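Local coordinates for protein Udp-n-acetylglucosamine pyrophosphorylase (Trypanosoma brucei, PDB 4BQH) that probably catalyses the synthesis of UDP-N-acetylglucosamine and diphosphate from UTP and N-acetyl-alpha-D-glucosamine 1-phosphate, at residues 95-98 with 99-103; 102-105 with 106-109; 427-430 with 431-434. All coordinates share one frame; numbering follows the deposited sequence.

Contact 1 of 3, residues 95-98 with 99-103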
loop_
_atom_site.group_PDB
_atom_site.type_symbol
_atom_site.label_atom_id
_atom_site.label_comp_id
_atom_site.label_asym_id
_atom_site.label_seq_id
_atom_site.Cartn_x
_atom_site.Cartn_y
_atom_site.Cartn_z
ATOM N N ALA A 95 10.374 24.105 6.767
ATOM C CA ALA A 95 11.299 23.666 5.731
ATOM C C ALA A 95 12.545 22.969 6.291
ATOM O O ALA A 95 12.959 21.932 5.765
ATOM C CB ALA A 95 11.688 24.842 4.835
ATOM N N LYS A 96 13.136 23.524 7.347
ATOM C CA LYS A 96 14.350 22.937 7.921
ATOM C C LYS A 96 14.066 21.549 8.504
ATOM O O LYS A 96 14.831 20.616 8.299
ATOM C CB LYS A 96 14.954 23.827 8.995
ATOM C CG LYS A 96 16.309 23.316 9.484
ATOM C CD LYS A 96 16.948 24.255 10.499
ATOM C CE LYS A 96 18.396 23.854 10.777
ATOM N NZ LYS A 96 18.515 22.533 11.464
ATOM N N ARG A 97 12.963 21.438 9.231
ATOM C CA ARG A 97 12.592 20.167 9.868
ATOM C C ARG A 97 12.380 19.099 8.803
ATOM O O ARG A 97 12.841 17.968 8.967
ATOM C CB ARG A 97 11.322 20.320 10.708
ATOM C CG ARG A 97 10.918 19.010 11.396
ATOM C CD ARG A 97 9.698 19.217 12.256
ATOM N NE ARG A 97 9.223 17.963 12.827
ATOM C CZ ARG A 97 8.034 17.812 13.395
ATOM N NH1 ARG A 97 7.187 18.836 13.469
ATOM N NH2 ARG A 97 7.692 16.636 13.876
ATOM N N ILE A 98 11.680 19.464 7.723
ATOM C CA ILE A 98 11.458 18.534 6.606
ATOM C C ILE A 98 12.781 18.077 5.977
ATOM O O ILE A 98 12.993 16.889 5.740
ATOM C CB ILE A 98 10.530 19.152 5.528
ATOM C CG1 ILE A 98 9.094 19.229 6.069
ATOM C CG2 ILE A 98 10.563 18.324 4.247
ATOM C CD1 ILE A 98 8.180 20.214 5.336
ATOM N N LYS A 99 13.677 19.025 5.712
ATOM C CA LYS A 99 14.976 18.700 5.144
ATOM C C LYS A 99 15.793 17.807 6.083
ATOM O O LYS A 99 16.489 16.866 5.635
ATOM C CB LYS A 99 15.762 19.994 4.857
ATOM C CG LYS A 99 17.067 19.787 4.091
ATOM C CD LYS A 99 17.638 21.114 3.575
ATOM C CE LYS A 99 16.752 21.704 2.465
ATOM N NZ LYS A 99 17.440 22.801 1.725
ATOM N N ASN A 100 15.713 18.082 7.380
ATOM C CA ASN A 100 16.463 17.275 8.326
ATOM C C ASN A 100 15.909 15.839 8.443
ATOM O O ASN A 100 16.685 14.884 8.549
ATOM C CB ASN A 100 16.519 17.951 9.681
ATOM C CG ASN A 100 17.426 19.171 9.686
ATOM O OD1 ASN A 100 17.274 20.062 10.525
ATOM N ND2 ASN A 100 18.375 19.209 8.760
ATOM N N LEU A 101 14.587 15.706 8.409
ATOM C CA LEU A 101 13.959 14.379 8.451
ATOM C C LEU A 101 14.308 13.600 7.180
ATOM O O LEU A 101 14.544 12.393 7.217
ATOM C CB LEU A 101 12.433 14.510 8.593
ATOM C CG LEU A 101 11.935 14.969 9.978
ATOM C CD1 LEU A 101 10.436 15.238 9.915
ATOM C CD2 LEU A 101 12.215 13.944 11.079
ATOM N N GLU A 102 14.299 14.304 6.055
ATOM C CA GLU A 102 14.626 13.702 4.770
ATOM C C GLU A 102 16.038 13.083 4.778
ATOM O O GLU A 102 16.241 11.966 4.295
ATOM C CB GLU A 102 14.478 14.746 3.656
ATOM C CG GLU A 102 14.917 14.242 2.295
ATOM C CD GLU A 102 14.855 15.323 1.231
ATOM O OE1 GLU A 102 15.741 16.213 1.211
ATOM O OE2 GLU A 102 13.923 15.287 0.420
ATOM N N ALA A 103 17.006 13.818 5.329
ATOM C CA ALA A 103 18.382 13.305 5.448
ATOM C C ALA A 103 18.449 12.022 6.300
ATOM O O ALA A 103 19.162 11.052 5.944
ATOM C CB ALA A 103 19.289 14.367 6.032
#
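K96 reaches along the helix surface to N100, and its ammonium NZ donates to the amide oxygen OD1 at 2.9 Å. The two side chains meet slantwise. K96 leaves the backbone with CG anti to N (chi1 -173°) and runs straight as far as CE, and the bend at its last torsion (chi4 -66°) then turns NZ back onto the amide. NZ lies in the plane of that carbonyl and uses a lone pair of OD1, with a C=O...N angle of 141°. The N100 amide thus presents its oxygen to the lysine, while its own backbone N donates to K96 O at 2.8 Å, so the same two residues are joined twice.

R97 and L101 are oriented differently: they run alongside each other, pointing the same way. The extended arginine brings CG to 4.1 Å from L101 CD1; that methyl also lies close to NE, obliquely to the guanidinium, a van der Waals contact. The guanidinium makes a cation-pi contact with F83, whose ring also touches I98 and L101. With L101 N to R97 O as well, backbone bonds from K99 N to A95 O (3.0 Å) and from E102 N to I98 O (2.9 Å) continue the i to i+4 ladder. Side-chain contacts four residues apart over such a ladder are characteristic of an alpha-helix, here the opening turns of helix 95-110, whose side chains lean on strand 83-84 and helix 291-300.

Contact 2 of 3, residues 102-105 with 106-109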
loop_
_atom_site.group_PDB
_atom_site.type_symbol
_atom_site.label_atom_id
_atom_site.label_comp_id
_atom_site.label_asym_id
_atom_site.label_seq_id
_atom_site.Cartn_x
_atom_site.Cartn_y
_atom_site.Cartn_z
ATOM N N GLU A 102 14.299 14.304 6.055
ATOM C CA GLU A 102 14.626 13.702 4.770
ATOM C C GLU A 102 16.038 13.083 4.778
ATOM O O GLU A 102 16.241 11.966 4.295
ATOM C CB GLU A 102 14.478 14.746 3.656
ATOM C CG GLU A 102 14.917 14.242 2.295
ATOM C CD GLU A 102 14.855 15.323 1.231
ATOM O OE1 GLU A 102 15.741 16.213 1.211
ATOM O OE2 GLU A 102 13.923 15.287 0.420
ATOM N N ALA A 103 17.006 13.818 5.329
ATOM C CA ALA A 103 18.382 13.305 5.448
ATOM C C ALA A 103 18.449 12.022 6.300
ATOM O O ALA A 103 19.162 11.052 5.944
ATOM C CB ALA A 103 19.289 14.367 6.032
ATOM N N VAL A 104 17.693 11.995 7.399
ATOM C CA VAL A 104 17.611 10.796 8.246
ATOM C C VAL A 104 17.051 9.607 7.448
ATOM O O VAL A 104 17.551 8.489 7.540
ATOM C CB VAL A 104 16.754 11.038 9.514
ATOM C CG1 VAL A 104 16.560 9.751 10.315
ATOM C CG2 VAL A 104 17.409 12.099 10.394
ATOM N N GLY A 105 15.985 9.870 6.702
ATOM C CA GLY A 105 15.380 8.829 5.868
ATOM C C GLY A 105 16.349 8.293 4.827
ATOM O O GLY A 105 16.420 7.084 4.601
ATOM N N TYR A 106 17.094 9.177 4.174
ATOM C CA TYR A 106 18.077 8.710 3.196
ATOM C C TYR A 106 19.202 7.857 3.796
ATOM O O TYR A 106 19.684 6.917 3.150
ATOM C CB TYR A 106 18.636 9.858 2.345
ATOM C CG TYR A 106 17.726 10.281 1.204
ATOM C CD1 TYR A 106 17.301 9.361 0.234
ATOM C CD2 TYR A 106 17.305 11.598 1.083
ATOM C CE1 TYR A 106 16.469 9.749 -0.812
ATOM C CE2 TYR A 106 16.473 11.996 0.026
ATOM C CZ TYR A 106 16.066 11.067 -0.910
ATOM O OH TYR A 106 15.238 11.469 -1.962
ATOM N N LYS A 107 19.631 8.174 5.016
ATOM C CA LYS A 107 20.656 7.349 5.664
ATOM C C LYS A 107 20.093 5.932 5.865
ATOM O O LYS A 107 20.806 4.935 5.659
ATOM C CB LYS A 107 21.121 7.992 6.991
ATOM C CG LYS A 107 21.893 7.102 7.955
ATOM C CD LYS A 107 22.083 7.704 9.375
ATOM C CE LYS A 107 20.976 8.700 9.802
ATOM N NZ LYS A 107 20.436 8.614 11.212
ATOM N N ALA A 108 18.831 5.829 6.263
ATOM C CA ALA A 108 18.234 4.503 6.485
ATOM C C ALA A 108 18.090 3.728 5.174
ATOM O O ALA A 108 18.242 2.517 5.144
ATOM C CB ALA A 108 16.874 4.639 7.195
ATOM N N ILE A 109 17.734 4.414 4.093
ATOM C CA ILE A 109 17.686 3.762 2.776
ATOM C C ILE A 109 19.079 3.214 2.394
ATOM O O ILE A 109 19.207 2.048 1.962
ATOM C CB ILE A 109 17.105 4.721 1.702
ATOM C CG1 ILE A 109 15.610 4.925 1.984
ATOM C CG2 ILE A 109 17.282 4.139 0.301
ATOM C CD1 ILE A 109 15.023 6.094 1.205
HETATM O O HOH W 1 14.881 14.048 -2.144
#
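Y106 lies beside E102, one helical turn on, with the two side chains pointing the same way. The ring carbon CE2 comes within 3.6 Å of E102 CG, so it is the aliphatic part of the glutamate that packs on the tyrosine, while the carboxylate plane is turned 48° from that of the ring. Y106 CG stands anti to its carbonyl carbon (chi1 -80°), which swings the ring back along the preceding turn and sets CD2 3.4 Å from E102 O. The polar ends are joined by a water, which donates to E102 OE2 at 3.0 Å and lies in the ring plane, 2.6 Å from Y106 OH. That hydroxyl is also hydrogen-bonded to R158, a second grip on the end of a buried ring.

K107 follows on another flank, running alongside V104. Its NZ comes only to 4.1 Å from V104 CG1, a loose contact. A108 sends its N to V104 O at 3.2 Å and rests its methyl near G105 O. I109 closes the walk, its N bonded to G105 O at 3.0 Å and its CG1 3.5 Å from the same oxygen.

Around this half of helix 95-110, Y106 and I109 pack on helix 147-166, while E102, V104, Y106 and A108 touch helix 291-300, so that Y106 bridges the two helices. A108 and I109 meet I114, the first residue of strand 114-119, which follows the helix.

Contact 3 of 3, residues 427-430 with 431-434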
loop_
_atom_site.group_PDB
_atom_site.type_symbol
_atom_site.label_atom_id
_atom_site.label_comp_id
_atom_site.label_asym_id
_atom_site.label_seq_id
_atom_site.Cartn_x
_atom_site.Cartn_y
_atom_site.Cartn_z
ATOM N N GLN A 427 0.107 14.128 8.380
ATOM C CA GLN A 427 -0.960 14.658 7.525
ATOM C C GLN A 427 -0.284 15.259 6.288
ATOM O O GLN A 427 0.517 16.167 6.418
ATOM C CB GLN A 427 -1.784 15.708 8.277
ATOM C CG GLN A 427 -2.946 16.310 7.465
ATOM C CD GLN A 427 -4.302 15.687 7.787
ATOM O OE1 GLN A 427 -4.466 14.461 7.759
ATOM N NE2 GLN A 427 -5.285 16.539 8.086
ATOM N N VAL A 428 -0.622 14.737 5.112
ATOM C CA VAL A 428 0.050 15.095 3.860
ATOM C C VAL A 428 -0.942 15.713 2.864
ATOM O O VAL A 428 -2.151 15.655 3.055
ATOM C CB VAL A 428 0.791 13.891 3.204
ATOM C CG1 VAL A 428 1.879 13.351 4.121
ATOM C CG2 VAL A 428 -0.182 12.770 2.798
ATOM N N ASP A 429 -0.376 16.280 1.802
ATOM C CA ASP A 429 -1.086 16.947 0.738
ATOM C C ASP A 429 -1.669 15.903 -0.229
ATOM O O ASP A 429 -0.921 15.264 -0.964
ATOM C CB ASP A 429 -0.040 17.841 0.037
ATOM C CG ASP A 429 -0.648 18.935 -0.800
ATOM O OD1 ASP A 429 -1.643 18.658 -1.514
ATOM O OD2 ASP A 429 -0.075 20.075 -0.757
ATOM N N ARG A 430 -2.993 15.761 -0.261
ATOM C CA ARG A 430 -3.643 14.684 -1.017
ATOM C C ARG A 430 -3.224 14.710 -2.481
ATOM O O ARG A 430 -2.929 13.688 -3.081
ATOM C CB ARG A 430 -5.176 14.777 -0.913
ATOM C CG ARG A 430 -5.901 13.649 -1.651
ATOM C CD ARG A 430 -7.405 13.901 -1.720
ATOM N NE ARG A 430 -8.007 13.981 -0.389
ATOM C CZ ARG A 430 -9.003 13.199 0.049
ATOM N NH1 ARG A 430 -9.513 12.240 -0.719
ATOM N NH2 ARG A 430 -9.483 13.379 1.276
ATOM N N ASP A 431 -3.193 15.910 -3.038
ATOM C CA ASP A 431 -2.935 16.033 -4.456
ATOM C C ASP A 431 -1.485 15.728 -4.833
ATOM O O ASP A 431 -1.189 15.598 -6.018
ATOM C CB ASP A 431 -3.403 17.396 -4.955
ATOM C CG ASP A 431 -4.929 17.502 -5.015
ATOM O OD1 ASP A 431 -5.653 16.621 -4.511
ATOM O OD2 ASP A 431 -5.414 18.476 -5.592
ATOM N N ASP A 432 -0.606 15.581 -3.839
ATOM C CA ASP A 432 0.778 15.185 -4.072
ATOM C C ASP A 432 1.001 13.689 -3.793
ATOM O O ASP A 432 2.033 13.128 -4.184
ATOM C CB ASP A 432 1.738 16.002 -3.178
ATOM C CG ASP A 432 1.838 17.470 -3.587
ATOM O OD1 ASP A 432 1.561 17.804 -4.770
ATOM O OD2 ASP A 432 2.232 18.287 -2.719
ATOM N N GLU A 433 0.042 13.047 -3.124
ATOM C CA GLU A 433 0.314 11.795 -2.442
ATOM C C GLU A 433 -0.705 10.685 -2.697
ATOM O O GLU A 433 -0.422 9.542 -2.420
ATOM C CB GLU A 433 0.397 12.053 -0.928
ATOM C CG GLU A 433 1.565 12.926 -0.477
ATOM C CD GLU A 433 2.775 12.120 -0.020
ATOM O OE1 GLU A 433 2.618 10.945 0.314
ATOM O OE2 GLU A 433 3.886 12.683 0.028
ATOM N N PHE A 434 -1.882 11.014 -3.229
ATOM C CA PHE A 434 -2.959 10.033 -3.270
ATOM C C PHE A 434 -3.827 10.212 -4.517
ATOM O O PHE A 434 -4.644 11.125 -4.559
ATOM C CB PHE A 434 -3.802 10.184 -1.981
ATOM C CG PHE A 434 -4.956 9.207 -1.858
ATOM C CD1 PHE A 434 -4.727 7.842 -1.713
ATOM C CD2 PHE A 434 -6.271 9.673 -1.876
ATOM C CE1 PHE A 434 -5.800 6.955 -1.621
ATOM C CE2 PHE A 434 -7.351 8.803 -1.742
ATOM C CZ PHE A 434 -7.115 7.440 -1.601
HETATM O O HOH W 2 -4.279 18.390 -1.802
#
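The F434 ring turns an edge to R430: CG of the arginine lies in the ring plane, 4.0 Å from CD2. Both side chains leave their backbones the same way and run side by side, yet the guanidinium is rotated 72° against the ring and NH1 passes CE2 obliquely at 4.2 Å. A bend at chi3 (-61°) carries the guanidinium to its stronger partners, a salt bridge from NH1 to E316 and a hydrogen bond from NH2 to P310 O. The carboxylates of D429 and D432, their planes 35° apart, bring OD2 of one to 3.5 Å from OD2 of the other. This approach of like charges is probably eased by R91, which forms a salt bridge with D429 and a weaker, long ion pair with D432, and by R461, which holds the other oxygen of D432.

These acids gather where the chain leaves strand 423-427 and enters a short, weakly bonded helical turn, about 430-433. Two bonds are of the i to i+3, 3-10 kind, D432 N to D429 O (2.9 Å) and E433 N to R430 O (3.0 Å), both donors above the carbonyl plane; F434 N, an i to i+4 donor, reaches the same R430 O in its plane at 2.9 Å. A water bridges the start of the turn, donating to D429 OD1 and accepting from D431 N. V428 and E433 cross at about a right angle, with CG2 of the valine 3.7 Å from CG of the glutamate, whose carboxylate is held by K307 and N287.

Contacts 1 and 2 are successive lengths of helix 95-110, sharing E102 and A103, with centres 10 Å apart. Helix 291-300 serves both: E299 meets L101 from the first and V104 from the second, and P291 meets E102 and Y106. Contact 3 touches neither; its nearest atoms are about 9 Å from contact 1 and about 10 Å from contact 2, and the centres of contacts 1 and 3 lie 18 Å apart. F83 spans that gap, packing on R97, I98 and L101 while its backbone bonds to Q427. The inhibitor seen in this crystal structure lies well away from these contacts, and 427-434 falls outside the sequence span (48 to 401) of its pocket.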